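Local structure of Phi class glutathione transferase GSTF1 (Populus tremula x Populus tremuloides, 4RI6) at residues E130-I133 and K134-D138. The protein probably catalyses the conjugation of glutathione to electrophilic compounds, displacing a halide, as a Phi class glutathione transferase in detoxification. Sequence-based numbering, arbitrary orientation.
Sequences EALI and KKNVD
E130 and K134 open the ladder of i-to-i+4 backbone hydrogen bonds in the first two turns of helix 130-150: the N-H groups of K134, K135, N136 and V137 reach the carbonyls of E130, A131, L132 and I133, the last with V137 N 2.8 Å from I133 O and an N-H...O angle of 173°. On the face turned into the protein, I133 and V137 sit one turn apart and touch through their branches, I133 CG2 lying 4.0 Å from V137 CG2. V137 CG1 stands opposite its own backbone N (chi1 165°), which leaves CG2 beside that N, facing I133 O at 3.2 Å. K182 packs on both residues, L121 of helix 93-122 on I133, and Y184 and L185 on V137. Beside this pair, L132 CD1 comes within 3.7 Å of N136 ND2, a van der Waals contact between a methyl and an amide nitrogen where the two side chains cross; they lean on helix 93-122 at D120 for L132 and at D116 and L117 for N136. On the outer side K134 stays extended to CE and bends at its last torsion (chi4 64°), which brings NZ to 2.8 Å from D138 OD2, on the syn lone pair. The chemistry is that of an amphipathic helix in the all-helical C-terminal domain: aliphatic branches pack the inner face against helices 93-122 and 184-187 and the loop residue K182, while an i-to-i+4 salt bridge pairs opposite charges on the outside.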
ATOM      1  N   GLU A 130       2.341 -26.093   7.070  1.00 31.69           N
ATOM      2  CA  GLU A 130       1.014 -26.272   6.478  1.00 31.36           C
ATOM      3  C   GLU A 130      -0.085 -25.593   7.291  1.00 30.42           C
ATOM      4  O   GLU A 130      -1.144 -25.258   6.758  1.00 28.95           O
ATOM      5  CB  GLU A 130       0.691 -27.759   6.312  1.00 33.60           C
ATOM      6  CG  GLU A 130       1.492 -28.456   5.214  1.00 35.69           C
ATOM      7  CD  GLU A 130       1.146 -27.996   3.798  1.00 37.87           C
ATOM      8  OE1 GLU A 130       0.132 -27.297   3.589  1.00 38.71           O
ATOM      9  OE2 GLU A 130       1.909 -28.355   2.877  1.00 39.16           O
ATOM     10  N   ALA A 131       0.158 -25.388   8.579  1.00 30.20           N
ATOM     11  CA  ALA A 131      -0.784 -24.646   9.408  1.00 30.02           C
ATOM     12  C   ALA A 131      -0.799 -23.182   8.970  1.00 29.24           C
ATOM     13  O   ALA A 131      -1.863 -22.542   8.929  1.00 28.35           O
ATOM     14  CB  ALA A 131      -0.417 -24.774  10.877  1.00 30.67           C
ATOM     15  N   LEU A 132       0.373 -22.653   8.620  1.00 28.83           N
ATOM     16  CA  LEU A 132       0.478 -21.262   8.169  1.00 28.32           C
ATOM     17  C   LEU A 132      -0.045 -21.114   6.730  1.00 26.11           C
ATOM     18  O   LEU A 132      -0.665 -20.095   6.384  1.00 25.84           O
ATOM     19  CB  LEU A 132       1.924 -20.771   8.263  1.00 29.78           C
ATOM     20  CG  LEU A 132       2.152 -19.328   7.800  1.00 30.28           C
ATOM     21  CD1 LEU A 132       1.216 -18.346   8.513  1.00 30.20           C
ATOM     22  CD2 LEU A 132       3.591 -18.919   8.036  1.00 31.24           C
ATOM     23  N   ILE A 133       0.193 -22.130   5.902  1.00 24.29           N
ATOM     24  CA  ILE A 133      -0.410 -22.159   4.580  1.00 22.43           C
ATOM     25  C   ILE A 133      -1.935 -22.072   4.727  1.00 21.48           C
ATOM     26  O   ILE A 133      -2.578 -21.260   4.073  1.00 20.80           O
ATOM     27  CB  ILE A 133      -0.038 -23.433   3.799  1.00 22.16           C
ATOM     28  CG1 ILE A 133       1.445 -23.458   3.457  1.00 22.60           C
ATOM     29  CG2 ILE A 133      -0.861 -23.522   2.521  1.00 22.53           C
ATOM     30  CD1 ILE A 133       1.906 -22.354   2.536  1.00 23.19           C
ATOM     31  N   LYS A 134      -2.508 -22.901   5.598  1.00 22.00           N
ATOM     32  CA  LYS A 134      -3.963 -22.898   5.779  1.00 22.63           C
ATOM     33  C   LYS A 134      -4.451 -21.525   6.250  1.00 22.92           C
ATOM     34  O   LYS A 134      -5.476 -21.033   5.787  1.00 20.88           O
ATOM     35  CB  LYS A 134      -4.416 -23.987   6.757  1.00 25.19           C
ATOM     36  CG  LYS A 134      -5.925 -23.883   7.092  1.00 26.89           C
ATOM     37  CD  LYS A 134      -6.395 -24.925   8.095  1.00 28.98           C
ATOM     38  CE  LYS A 134      -7.596 -24.440   8.878  1.00 30.76           C
ATOM     39  NZ  LYS A 134      -8.750 -24.246   7.980  1.00 31.34           N
ATOM     40  N   LYS A 135      -3.724 -20.917   7.175  1.00 23.48           N
ATOM     41  CA  LYS A 135      -4.099 -19.602   7.689  1.00 23.92           C
ATOM     42  C   LYS A 135      -4.193 -18.568   6.565  1.00 21.85           C
ATOM     43  O   LYS A 135      -5.144 -17.773   6.513  1.00 21.45           O
ATOM     44  CB  LYS A 135      -3.097 -19.160   8.748  1.00 27.86           C
ATOM     45  CG  LYS A 135      -3.425 -17.874   9.461  1.00 31.90           C
ATOM     46  CD  LYS A 135      -2.534 -17.737  10.706  1.00 36.11           C
ATOM     47  CE  LYS A 135      -2.512 -16.318  11.272  1.00 39.31           C
ATOM     48  NZ  LYS A 135      -3.866 -15.716  11.383  1.00 41.33           N
ATOM     49  N   ASN A 136      -3.216 -18.577   5.661  1.00 20.50           N
ATOM     50  CA  ASN A 136      -3.209 -17.601   4.570  1.00 19.88           C
ATOM     51  C   ASN A 136      -4.176 -17.941   3.441  1.00 19.46           C
ATOM     52  O   ASN A 136      -4.767 -17.043   2.854  1.00 18.55           O
ATOM     53  CB  ASN A 136      -1.789 -17.446   4.034  1.00 20.65           C
ATOM     54  CG  ASN A 136      -0.924 -16.649   4.980  1.00 21.76           C
ATOM     55  OD1 ASN A 136      -1.411 -15.691   5.596  1.00 23.40           O
ATOM     56  ND2 ASN A 136       0.340 -17.035   5.116  1.00 22.65           N
ATOM     57  N   VAL A 137      -4.339 -19.228   3.136  1.00 19.17           N
ATOM     58  CA  VAL A 137      -5.395 -19.671   2.232  1.00 17.89           C
ATOM     59  C   VAL A 137      -6.742 -19.178   2.735  1.00 17.71           C
ATOM     60  O   VAL A 137      -7.524 -18.646   1.969  1.00 17.89           O
ATOM     61  CB  VAL A 137      -5.408 -21.206   2.107  1.00 19.33           C
ATOM     62  CG1 VAL A 137      -6.707 -21.720   1.487  1.00 19.28           C
ATOM     63  CG2 VAL A 137      -4.193 -21.683   1.308  1.00 20.60           C
ATOM     64  N   ASP A 138      -7.021 -19.361   4.016  1.00 18.06           N
ATOM     65  CA  ASP A 138      -8.327 -18.982   4.536  1.00 18.97           C
ATOM     66  C   ASP A 138      -8.516 -17.461   4.484  1.00 18.71           C
ATOM     67  O   ASP A 138      -9.600 -16.967   4.196  1.00 19.83           O
ATOM     68  CB  ASP A 138      -8.517 -19.494   5.975  1.00 20.86           C
ATOM     69  CG  ASP A 138      -8.729 -21.007   6.059  1.00 23.28           C
ATOM     70  OD1 ASP A 138      -8.994 -21.667   5.026  1.00 24.17           O
ATOM     71  OD2 ASP A 138      -8.654 -21.536   7.195  1.00 25.27           O
TER